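Side-chain contacts in fasciclin I (Drosophila melanogaster, PDB 1O70), which acts as a neural cell adhesion molecule, this chain being the part that holds its third and fourth FAS1 domains: residues Tyr175-Phe180 / Ser229-His234; Lys202-Thr207 / Lys217-Asp222; Tyr242-Leu247 / Gly275-Ile280. One frame throughout, in Å; residues are numbered along the deposited sequence.

In the fold
All three contacts lie in the fourth FAS1 domain. Contacts 1 and 2 form one packing region: their centres are about 10 Å apart, and Met177 and Phe180 of contact 1 touch Trp204, Leu218 and Phe219 of contact 2. Along the chain, both segments of contact 2 fall between the two of contact 1, and helices 172-177, 201-210, 212-218 and 224-232 come together there. Contact 3 comes later in sequence, its centre about 22 Å from contact 1 and about 25 Å from contact 2, where helix 244-253 meets strand 276-281 of the mixed sheet. The three contacts therefore sample two separate packing regions of one domain, a cluster of helices and a helix laid on the sheet.

Contact 1: Tyr175-Phe180 / Ser229-His234; sequences YKMGKF and SILERH. With SO4 (sulfate ion), chain F; SO4 (sulfate ion), chain E.
Met177, on the last turn of helix 172-177, reaches across to Leu231 and Ile230 of helix 224-232, an apolar helix-to-helix packing within the fourth FAS1 domain. The side chain leaves with CG anti to the backbone N (chi1 -167°), stays extended at chi2 and turns at the CG-SD bond, which brings CE to its partners. Met177 CE meets Leu231 CD1 at 3.3 Å and Ile230 CB at 4.0 Å, and the methionine crosses the isoleucine at about a right angle. The other leucine branch is used separately: Leu231 CD2 lies 3.6 Å from Gly178 CA, against bare backbone. All four touching residues are buried, and Leu218 of helix 212-218 adjoins both Met177 and Ile230.

The solvent side is looser and polar: the charged ends of Lys176 and Arg233 each meet a sulfate ion, probably from the crystallisation liquor. Lys176, an exposed residue, bends at chi3 and donates from NZ to O1 of the chain E sulfate at 3.1 Å. Arg233 NH2 donates almost straight to O3 of the chain F sulfate (3.2 Å, 172°), while its NH1 forms a salt bridge with Asp312 and a hydrogen bond to Leu307 O. With an alanine in place of Arg233, the Asp312 carboxylate would probably be left without this cationic mate, Leu307 O without this donor and the chain F sulfate without its NH2 donor.

Beyond the apolar contact, on the 229-234 side, the buried His234 ring is fixed at both nitrogens, NE2 pairing with the Leu307 amide. Its ND1 donates to Ile230 O at 2.7 Å, with the oxygen in the ring plane though the bond is bent (140°), while Arg233 N reaches that same oxygen from the opposite face of the carbonyl.

Contact 2: Lys202-Thr207 / Lys217-Asp222; sequences KGWQKT and KLFMAD. With SO4 (sulfate ion), chain C.
Trp204 and Phe219 form a T-shaped (edge-to-face) pair. The edge of the phenyl ring points at one face of the indole, with the two planes at 90° and the centroid of the five-membered ring 5.9 Å from that of the phenylalanine. The leading atom is Phe219 CZ, which stands over the indole face 4.4 Å from Trp204 CG. Leu218, the preceding residue, takes the far end of the indole: its CD1 methyl lies 3.5 Å from Trp204 CZ3, approaching the ring system obliquely. Trp204 places CG anti to the carbonyl carbon (chi1 -74°), which directs the indole toward helix 212-218. Leu218, ending that helix, and Phe219, just after it, therefore meet different parts of one buried tryptophan.

In the next shell, Trp204 NE1 is hydrogen-bonded to Thr174 OG1, which ties the polar corner of the indole to helix 172-177 and limits its rotation. The ring of His215 also meets that of Phe219, with the planes inclined. Within helix 201-210 itself, Thr207 OG1 donates to Gly203 O at 3.2 Å, and the Thr207 amide reaches that oxygen from the opposite face.

Further out, at the start of helix 201-210, Lys202 N donates nearly straight to O2 of a sulfate ion (2.9 Å, 175°), which also binds Arg200 NH2; the positive helix end would probably favour such an anion. Helices 201-210 and 212-218 follow one another in the chain, and Met177 of helix 172-177 touches Trp204, Leu218 and Phe219 alike, while Pro306, soon after strand 298-303, packs on Trp204.

Contact 3: Tyr242-Leu247 / Gly275-Ile280; sequences YTMKDL and GRYVII
Helix-on-sheet packing in the fourth FAS1 domain, made where the capped start of helix 244-253 rests on strand 276-281, brings Met244 over the ring of Tyr277. The contact has CH-pi character: Met244 CG lies above one face, 3.5 Å from the ring centroid and 28° off its normal, displaced toward the rim, on the side of Tyr277 CG. That placement over the face is the usable evidence; the exact closeness is doubtful at this resolution, the model setting the two side chains nearer than carbons can pack. Met244 then bends at chi2 (49°), which carries SD to 5.1 Å from the ring centroid in an oblique Met-aromatic approach. The two side chains run past each other in opposite directions. Toward the hydroxyl end, Lys245 CG is 4.3 Å from Tyr277 OH, and the lysine's tip leads away from strand 276-281 on an exposed side.

Beyond the ring, Met244 also touches Val270, Val288 and His301, each from a different strand of the same mixed sheet, so it is buried against the sheet rather than against Tyr277 alone. Asp292 OD1, from strand 284-295, takes the Met244 amide.

What sets the helix start is a capping box. Thr243 is the N-cap, and its OG1 accepts a weak bond from Asp246 N at 3.1 Å. The reciprocal bond is better formed: Thr243 N donates to Asp246 OD2 at 2.9 Å with an N-H...O angle of 175°, meeting that oxygen from above the carboxylate plane.

Contact 1: Tyr175-Phe180 / Ser229-His234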
loop_
_atom_site.group_PDB
_atom_site.type_symbol
_atom_site.label_atom_id
_atom_site.label_comp_id
_atom_site.label_asym_id
_atom_site.label_seq_id
_atom_site.Cartn_x
_atom_site.Cartn_y
_atom_site.Cartn_z
ATOM N N TYR A 175 1.771 5.027 -13.404
ATOM C CA TYR A 175 2.817 4.158 -13.936
ATOM C C TYR A 175 2.984 4.381 -15.432
ATOM O O TYR A 175 4.101 4.403 -15.951
ATOM C CB TYR A 175 2.493 2.687 -13.662
ATOM C CG TYR A 175 3.325 1.712 -14.467
ATOM C CD1 TYR A 175 4.713 1.648 -14.322
ATOM C CD2 TYR A 175 2.718 0.857 -15.388
ATOM C CE1 TYR A 175 5.474 0.751 -15.076
ATOM C CE2 TYR A 175 3.460 -0.039 -16.146
ATOM C CZ TYR A 175 4.832 -0.090 -15.990
ATOM O OH TYR A 175 5.549 -0.985 -16.748
ATOM N N LYS A 176 1.868 4.551 -16.124
ATOM C CA LYS A 176 1.917 4.777 -17.558
ATOM C C LYS A 176 2.533 6.136 -17.902
ATOM O O LYS A 176 3.336 6.247 -18.830
ATOM C CB LYS A 176 0.516 4.678 -18.152
ATOM C CG LYS A 176 0.481 5.017 -19.620
ATOM C CD LYS A 176 -0.655 4.299 -20.312
ATOM C CE LYS A 176 -2.007 4.806 -19.862
ATOM N NZ LYS A 176 -3.083 4.137 -20.651
ATOM N N MET A 177 2.170 7.162 -17.140
ATOM C CA MET A 177 2.684 8.501 -17.372
ATOM C C MET A 177 4.200 8.570 -17.204
ATOM O O MET A 177 4.868 9.353 -17.875
ATOM C CB MET A 177 2.016 9.486 -16.413
ATOM C CG MET A 177 2.225 10.937 -16.761
ATOM S SD MET A 177 1.214 11.984 -15.680
ATOM C CE MET A 177 2.375 13.138 -15.132
ATOM N N GLY A 178 4.735 7.747 -16.306
ATOM C CA GLY A 178 6.166 7.730 -16.055
ATOM C C GLY A 178 6.956 7.010 -17.126
ATOM O O GLY A 178 8.179 6.907 -17.052
ATOM N N LYS A 179 6.266 6.500 -18.134
ATOM C CA LYS A 179 6.956 5.796 -19.199
ATOM C C LYS A 179 7.407 6.706 -20.332
ATOM O O LYS A 179 8.498 6.535 -20.867
ATOM C CB LYS A 179 6.065 4.708 -19.775
ATOM C CG LYS A 179 5.981 3.455 -18.950
ATOM C CD LYS A 179 5.105 2.479 -19.694
ATOM C CE LYS A 179 5.144 1.099 -19.101
ATOM N NZ LYS A 179 4.322 0.192 -19.946
ATOM N N PHE A 180 6.576 7.679 -20.690
ATOM C CA PHE A 180 6.903 8.574 -21.786
ATOM C C PHE A 180 8.286 9.208 -21.697
ATOM O O PHE A 180 8.916 9.435 -22.717
ATOM C CB PHE A 180 5.857 9.688 -21.909
ATOM C CG PHE A 180 4.460 9.193 -22.111
ATOM C CD1 PHE A 180 3.646 8.914 -21.020
ATOM C CD2 PHE A 180 3.958 8.996 -23.396
ATOM C CE1 PHE A 180 2.352 8.445 -21.204
ATOM C CE2 PHE A 180 2.661 8.525 -23.590
ATOM C CZ PHE A 180 1.854 8.248 -22.493
ATOM N N SER A 229 8.533 16.390 -15.236
ATOM C CA SER A 229 8.652 17.470 -14.276
ATOM C C SER A 229 7.577 17.335 -13.195
ATOM O O SER A 229 7.841 17.584 -12.018
ATOM C CB SER A 229 8.517 18.805 -15.012
ATOM O OG SER A 229 8.550 19.896 -14.113
ATOM N N ILE A 230 6.369 16.938 -13.604
ATOM C CA ILE A 230 5.242 16.766 -12.678
ATOM C C ILE A 230 5.521 15.619 -11.705
ATOM O O ILE A 230 5.339 15.761 -10.500
ATOM C CB ILE A 230 3.921 16.449 -13.427
ATOM C CG1 ILE A 230 3.576 17.576 -14.404
ATOM C CG2 ILE A 230 2.783 16.271 -12.422
ATOM C CD1 ILE A 230 3.200 18.894 -13.729
ATOM N N LEU A 231 5.963 14.486 -12.240
ATOM C CA LEU A 231 6.266 13.322 -11.426
ATOM C C LEU A 231 7.450 13.539 -10.498
ATOM O O LEU A 231 7.413 13.134 -9.336
ATOM C CB LEU A 231 6.521 12.111 -12.322
ATOM C CG LEU A 231 5.327 11.220 -12.701
ATOM C CD1 LEU A 231 4.006 11.962 -12.541
ATOM C CD2 LEU A 231 5.518 10.716 -14.121
ATOM N N GLU A 232 8.509 14.174 -10.990
ATOM C CA GLU A 232 9.678 14.414 -10.140
ATOM C C GLU A 232 9.288 15.211 -8.912
ATOM O O GLU A 232 9.973 15.169 -7.894
ATOM C CB GLU A 232 10.762 15.159 -10.915
ATOM C CG GLU A 232 11.207 14.414 -12.157
ATOM C CD GLU A 232 12.305 15.131 -12.902
ATOM O OE1 GLU A 232 12.313 16.382 -12.870
ATOM O OE2 GLU A 232 13.136 14.446 -13.535
ATOM N N ARG A 233 8.181 15.941 -9.011
ATOM C CA ARG A 233 7.700 16.731 -7.894
ATOM C C ARG A 233 7.122 15.785 -6.839
ATOM O O ARG A 233 7.093 16.114 -5.657
ATOM C CB ARG A 233 6.626 17.696 -8.384
ATOM C CG ARG A 233 5.941 18.494 -7.282
ATOM C CD ARG A 233 4.755 19.273 -7.823
ATOM N NE ARG A 233 5.154 20.404 -8.661
ATOM C CZ ARG A 233 4.298 21.153 -9.350
ATOM N NH1 ARG A 233 3.003 20.883 -9.296
ATOM N NH2 ARG A 233 4.725 22.163 -10.097
ATOM N N HIS A 234 6.669 14.605 -7.271
ATOM C CA HIS A 234 6.088 13.629 -6.355
ATOM C C HIS A 234 7.103 12.650 -5.776
ATOM O O HIS A 234 6.786 11.895 -4.850
ATOM C CB HIS A 234 4.999 12.814 -7.058
ATOM C CG HIS A 234 3.834 13.620 -7.528
ATOM N ND1 HIS A 234 3.921 14.504 -8.580
ATOM C CD2 HIS A 234 2.548 13.666 -7.107
ATOM C CE1 HIS A 234 2.741 15.059 -8.788
ATOM N NE2 HIS A 234 1.890 14.567 -7.906
HETATM S S SO4 F . 8.038 22.574 -8.555
HETATM O O1 SO4 F . 8.612 21.268 -8.145
HETATM O O2 SO4 F . 8.930 23.668 -8.112
HETATM O O3 SO4 F . 7.900 22.613 -10.030
HETATM O O4 SO4 F . 6.705 22.742 -7.925
HETATM S S SO4 E . -5.464 6.971 -19.294
HETATM O O1 SO4 E . -5.467 6.088 -20.484
HETATM O O2 SO4 E . -4.141 6.906 -18.637
HETATM O O3 SO4 E . -5.742 8.363 -19.713
HETATM O O4 SO4 E . -6.505 6.520 -18.344
#

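Contact 2: Lys202-Thr207 / Lys217-Asp222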
loop_
_atom_site.group_PDB
_atom_site.type_symbol
_atom_site.label_atom_id
_atom_site.label_comp_id
_atom_site.label_asym_id
_atom_site.label_seq_id
_atom_site.Cartn_x
_atom_site.Cartn_y
_atom_site.Cartn_z
ATOM N N LYS A 202 -8.244 7.260 -10.015
ATOM C CA LYS A 202 -9.374 8.170 -9.771
ATOM C C LYS A 202 -8.869 9.620 -9.710
ATOM O O LYS A 202 -9.550 10.549 -10.155
ATOM C CB LYS A 202 -10.077 7.816 -8.458
ATOM C CG LYS A 202 -11.435 8.495 -8.276
ATOM C CD LYS A 202 -11.986 8.312 -6.858
ATOM C CE LYS A 202 -12.021 6.842 -6.408
ATOM N NZ LYS A 202 -12.974 5.978 -7.166
ATOM N N GLY A 203 -7.674 9.798 -9.149
ATOM C CA GLY A 203 -7.082 11.117 -9.061
ATOM C C GLY A 203 -6.807 11.700 -10.437
ATOM O O GLY A 203 -7.172 12.847 -10.691
ATOM N N TRP A 204 -6.165 10.943 -11.329
ATOM C CA TRP A 204 -5.902 11.467 -12.670
ATOM C C TRP A 204 -7.217 11.654 -13.427
ATOM O O TRP A 204 -7.331 12.576 -14.243
ATOM C CB TRP A 204 -4.971 10.548 -13.473
ATOM C CG TRP A 204 -3.533 10.617 -13.009
ATOM C CD1 TRP A 204 -2.809 9.607 -12.436
ATOM C CD2 TRP A 204 -2.656 11.766 -13.035
ATOM N NE1 TRP A 204 -1.557 10.052 -12.097
ATOM C CE2 TRP A 204 -1.435 11.362 -12.451
ATOM C CE3 TRP A 204 -2.790 13.091 -13.488
ATOM C CZ2 TRP A 204 -0.345 12.230 -12.314
ATOM C CZ3 TRP A 204 -1.693 13.963 -13.345
ATOM C CH2 TRP A 204 -0.490 13.520 -12.759
ATOM N N GLN A 205 -8.214 10.803 -13.163
ATOM C CA GLN A 205 -9.502 10.937 -13.855
ATOM C C GLN A 205 -10.132 12.258 -13.456
ATOM O O GLN A 205 -10.738 12.941 -14.273
ATOM C CB GLN A 205 -10.433 9.767 -13.503
ATOM C CG GLN A 205 -9.921 8.418 -13.988
ATOM C CD GLN A 205 -10.606 7.234 -13.317
ATOM O OE1 GLN A 205 -10.069 6.125 -13.292
ATOM N NE2 GLN A 205 -11.793 7.465 -12.767
ATOM N N LYS A 206 -9.977 12.619 -12.188
ATOM C CA LYS A 206 -10.520 13.880 -11.715
ATOM C C LYS A 206 -9.797 15.031 -12.411
ATOM O O LYS A 206 -10.420 16.033 -12.781
ATOM C CB LYS A 206 -10.344 13.998 -10.215
ATOM C CG LYS A 206 -11.289 13.107 -9.441
ATOM C CD LYS A 206 -11.010 13.213 -7.958
ATOM C CE LYS A 206 -11.973 12.361 -7.149
ATOM N NZ LYS A 206 -11.660 12.428 -5.684
ATOM N N THR A 207 -8.489 14.876 -12.601
ATOM C CA THR A 207 -7.680 15.885 -13.261
ATOM C C THR A 207 -8.123 16.028 -14.718
ATOM O O THR A 207 -8.031 17.111 -15.303
ATOM C CB THR A 207 -6.198 15.503 -13.208
ATOM O OG1 THR A 207 -5.779 15.455 -11.842
ATOM C CG2 THR A 207 -5.352 16.506 -13.966
ATOM N N LYS A 217 -2.276 15.983 -22.578
ATOM C CA LYS A 217 -0.858 16.248 -22.809
ATOM C C LYS A 217 0.060 15.411 -21.918
ATOM O O LYS A 217 1.106 14.937 -22.370
ATOM C CB LYS A 217 -0.529 17.734 -22.583
ATOM C CG LYS A 217 -0.956 18.712 -23.685
ATOM C CD LYS A 217 -0.403 20.118 -23.366
ATOM C CE LYS A 217 -0.739 21.161 -24.433
ATOM N NZ LYS A 217 -2.210 21.340 -24.624
ATOM N N LEU A 218 -0.319 15.244 -20.652
ATOM C CA LEU A 218 0.488 14.474 -19.713
ATOM C C LEU A 218 0.658 13.043 -20.197
ATOM O O LEU A 218 1.638 12.382 -19.857
ATOM C CB LEU A 218 -0.151 14.490 -18.322
ATOM C CG LEU A 218 -0.130 15.849 -17.610
ATOM C CD1 LEU A 218 -0.894 15.755 -16.300
ATOM C CD2 LEU A 218 1.318 16.285 -17.358
ATOM N N PHE A 219 -0.296 12.564 -20.990
ATOM C CA PHE A 219 -0.207 11.215 -21.522
ATOM C C PHE A 219 0.145 11.224 -23.015
ATOM O O PHE A 219 -0.397 10.446 -23.803
ATOM C CB PHE A 219 -1.513 10.438 -21.284
ATOM C CG PHE A 219 -1.789 10.144 -19.832
ATOM C CD1 PHE A 219 -2.424 11.087 -19.029
ATOM C CD2 PHE A 219 -1.367 8.947 -19.251
ATOM C CE1 PHE A 219 -2.632 10.852 -17.678
ATOM C CE2 PHE A 219 -1.574 8.706 -17.892
ATOM C CZ PHE A 219 -2.206 9.663 -17.104
ATOM N N MET A 220 1.052 12.120 -23.397
ATOM C CA MET A 220 1.517 12.230 -24.785
ATOM C C MET A 220 3.030 12.351 -24.804
ATOM O O MET A 220 3.610 13.121 -24.036
ATOM C CB MET A 220 0.905 13.449 -25.479
ATOM C CG MET A 220 -0.414 13.168 -26.160
ATOM S SD MET A 220 -1.220 14.682 -26.674
ATOM C CE MET A 220 -0.627 14.797 -28.362
ATOM N N ALA A 221 3.664 11.587 -25.685
ATOM C CA ALA A 221 5.119 11.604 -25.800
ATOM C C ALA A 221 5.634 13.002 -26.107
ATOM O O ALA A 221 6.704 13.386 -25.647
ATOM C CB ALA A 221 5.570 10.629 -26.878
ATOM N N ASP A 222 4.870 13.764 -26.881
ATOM C CA ASP A 222 5.279 15.116 -27.222
ATOM C C ASP A 222 5.627 15.958 -26.004
ATOM O O ASP A 222 6.469 16.852 -26.090
ATOM C CB ASP A 222 4.184 15.838 -28.006
ATOM C CG ASP A 222 4.462 15.878 -29.487
ATOM O OD1 ASP A 222 5.611 16.205 -29.870
ATOM O OD2 ASP A 222 3.525 15.597 -30.268
HETATM S S SO4 C . -8.911 3.763 -8.565
HETATM O O1 SO4 C . -8.084 2.591 -8.835
HETATM O O2 SO4 C . -8.032 4.913 -8.293
HETATM O O3 SO4 C . -9.763 4.077 -9.721
HETATM O O4 SO4 C . -9.753 3.488 -7.385
#

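Contact 3: Tyr242-Leu247 / Gly275-Ile280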
loop_
_atom_site.group_PDB
_atom_site.type_symbol
_atom_site.label_atom_id
_atom_site.label_comp_id
_atom_site.label_asym_id
_atom_site.label_seq_id
_atom_site.Cartn_x
_atom_site.Cartn_y
_atom_site.Cartn_z
ATOM N N TYR A 242 10.437 7.823 4.092
ATOM C CA TYR A 242 9.594 8.469 5.071
ATOM C C TYR A 242 8.233 7.814 5.191
ATOM O O TYR A 242 7.515 7.679 4.199
ATOM C CB TYR A 242 9.449 9.945 4.712
ATOM C CG TYR A 242 10.779 10.660 4.635
ATOM C CD1 TYR A 242 11.619 10.507 3.531
ATOM C CD2 TYR A 242 11.219 11.457 5.695
ATOM C CE1 TYR A 242 12.863 11.132 3.487
ATOM C CE2 TYR A 242 12.459 12.084 5.660
ATOM C CZ TYR A 242 13.276 11.917 4.555
ATOM O OH TYR A 242 14.503 12.536 4.525
ATOM N N THR A 243 7.885 7.375 6.394
ATOM C CA THR A 243 6.573 6.783 6.577
ATOM C C THR A 243 5.654 7.962 6.829
ATOM O O THR A 243 6.104 9.046 7.217
ATOM C CB THR A 243 6.491 5.819 7.786
ATOM O OG1 THR A 243 6.681 6.546 9.008
ATOM C CG2 THR A 243 7.543 4.733 7.669
ATOM N N MET A 244 4.369 7.757 6.594
ATOM C CA MET A 244 3.422 8.828 6.789
ATOM C C MET A 244 3.534 9.301 8.245
ATOM O O MET A 244 3.365 10.484 8.534
ATOM C CB MET A 244 2.013 8.338 6.439
ATOM C CG MET A 244 1.061 9.412 5.975
ATOM S SD MET A 244 1.683 10.513 4.709
ATOM C CE MET A 244 1.349 9.644 3.240
ATOM N N LYS A 245 3.864 8.382 9.150
ATOM C CA LYS A 245 4.007 8.718 10.566
ATOM C C LYS A 245 5.244 9.581 10.787
ATOM O O LYS A 245 5.325 10.316 11.771
ATOM C CB LYS A 245 4.109 7.445 11.408
ATOM C CG LYS A 245 3.594 7.589 12.822
ATOM C CD LYS A 245 3.601 6.252 13.530
ATOM C CE LYS A 245 3.073 6.374 14.953
ATOM N NZ LYS A 245 3.228 5.103 15.725
ATOM N N ASP A 246 6.214 9.490 9.879
ATOM C CA ASP A 246 7.419 10.307 9.998
ATOM C C ASP A 246 7.074 11.732 9.593
ATOM O O ASP A 246 7.400 12.681 10.298
ATOM C CB ASP A 246 8.549 9.808 9.087
ATOM C CG ASP A 246 9.114 8.465 9.516
ATOM O OD1 ASP A 246 9.019 8.113 10.715
ATOM O OD2 ASP A 246 9.681 7.767 8.649
ATOM N N LEU A 247 6.404 11.872 8.455
ATOM C CA LEU A 247 6.030 13.186 7.953
ATOM C C LEU A 247 5.201 13.945 8.985
ATOM O O LEU A 247 5.336 15.159 9.130
ATOM C CB LEU A 247 5.246 13.041 6.647
ATOM C CG LEU A 247 5.940 12.166 5.601
ATOM C CD1 LEU A 247 5.056 12.038 4.376
ATOM C CD2 LEU A 247 7.293 12.767 5.230
ATOM N N GLY A 275 -8.411 9.348 11.544
ATOM C CA GLY A 275 -7.773 8.104 11.144
ATOM C C GLY A 275 -6.941 8.133 9.875
ATOM O O GLY A 275 -6.001 7.343 9.721
ATOM N N ARG A 276 -7.280 9.033 8.961
ATOM C CA ARG A 276 -6.549 9.145 7.704
ATOM C C ARG A 276 -5.460 10.211 7.838
ATOM O O ARG A 276 -5.458 11.000 8.786
ATOM C CB ARG A 276 -7.500 9.551 6.574
ATOM C CG ARG A 276 -7.669 11.047 6.468
ATOM C CD ARG A 276 -8.884 11.461 5.671
ATOM N NE ARG A 276 -9.084 12.906 5.797
ATOM C CZ ARG A 276 -10.241 13.527 5.588
ATOM N NH1 ARG A 276 -11.317 12.825 5.239
ATOM N NH2 ARG A 276 -10.320 14.846 5.732
ATOM N N TYR A 277 -4.526 10.217 6.893
ATOM C CA TYR A 277 -3.455 11.211 6.870
ATOM C C TYR A 277 -3.793 12.199 5.765
ATOM O O TYR A 277 -4.358 11.804 4.747
ATOM C CB TYR A 277 -2.097 10.563 6.573
ATOM C CG TYR A 277 -1.572 9.681 7.675
ATOM C CD1 TYR A 277 -1.881 8.323 7.719
ATOM C CD2 TYR A 277 -0.771 10.206 8.682
ATOM C CE1 TYR A 277 -1.400 7.510 8.746
ATOM C CE2 TYR A 277 -0.289 9.405 9.709
ATOM C CZ TYR A 277 -0.605 8.063 9.741
ATOM O OH TYR A 277 -0.140 7.274 10.773
ATOM N N VAL A 278 -3.461 13.473 5.956
ATOM C CA VAL A 278 -3.750 14.487 4.941
ATOM C C VAL A 278 -2.490 15.262 4.564
ATOM O O VAL A 278 -1.638 15.555 5.411
ATOM C CB VAL A 278 -4.802 15.521 5.423
ATOM C CG1 VAL A 278 -5.388 16.254 4.232
ATOM C CG2 VAL A 278 -5.890 14.836 6.208
ATOM N N ILE A 279 -2.385 15.596 3.286
ATOM C CA ILE A 279 -1.248 16.340 2.774
ATOM C C ILE A 279 -1.652 17.747 2.369
ATOM O O ILE A 279 -2.588 17.952 1.588
ATOM C CB ILE A 279 -0.616 15.636 1.550
ATOM C CG1 ILE A 279 0.144 14.389 2.011
ATOM C CG2 ILE A 279 0.295 16.599 0.807
ATOM C CD1 ILE A 279 0.745 13.583 0.896
ATOM N N ILE A 280 -0.926 18.717 2.905
ATOM C CA ILE A 280 -1.175 20.107 2.600
ATOM C C ILE A 280 0.005 20.566 1.768
ATOM O O ILE A 280 1.128 20.657 2.255
ATOM C CB ILE A 280 -1.298 20.915 3.901
ATOM C CG1 ILE A 280 -2.524 20.410 4.681
ATOM C CG2 ILE A 280 -1.421 22.405 3.595
ATOM C CD1 ILE A 280 -2.621 20.912 6.099
#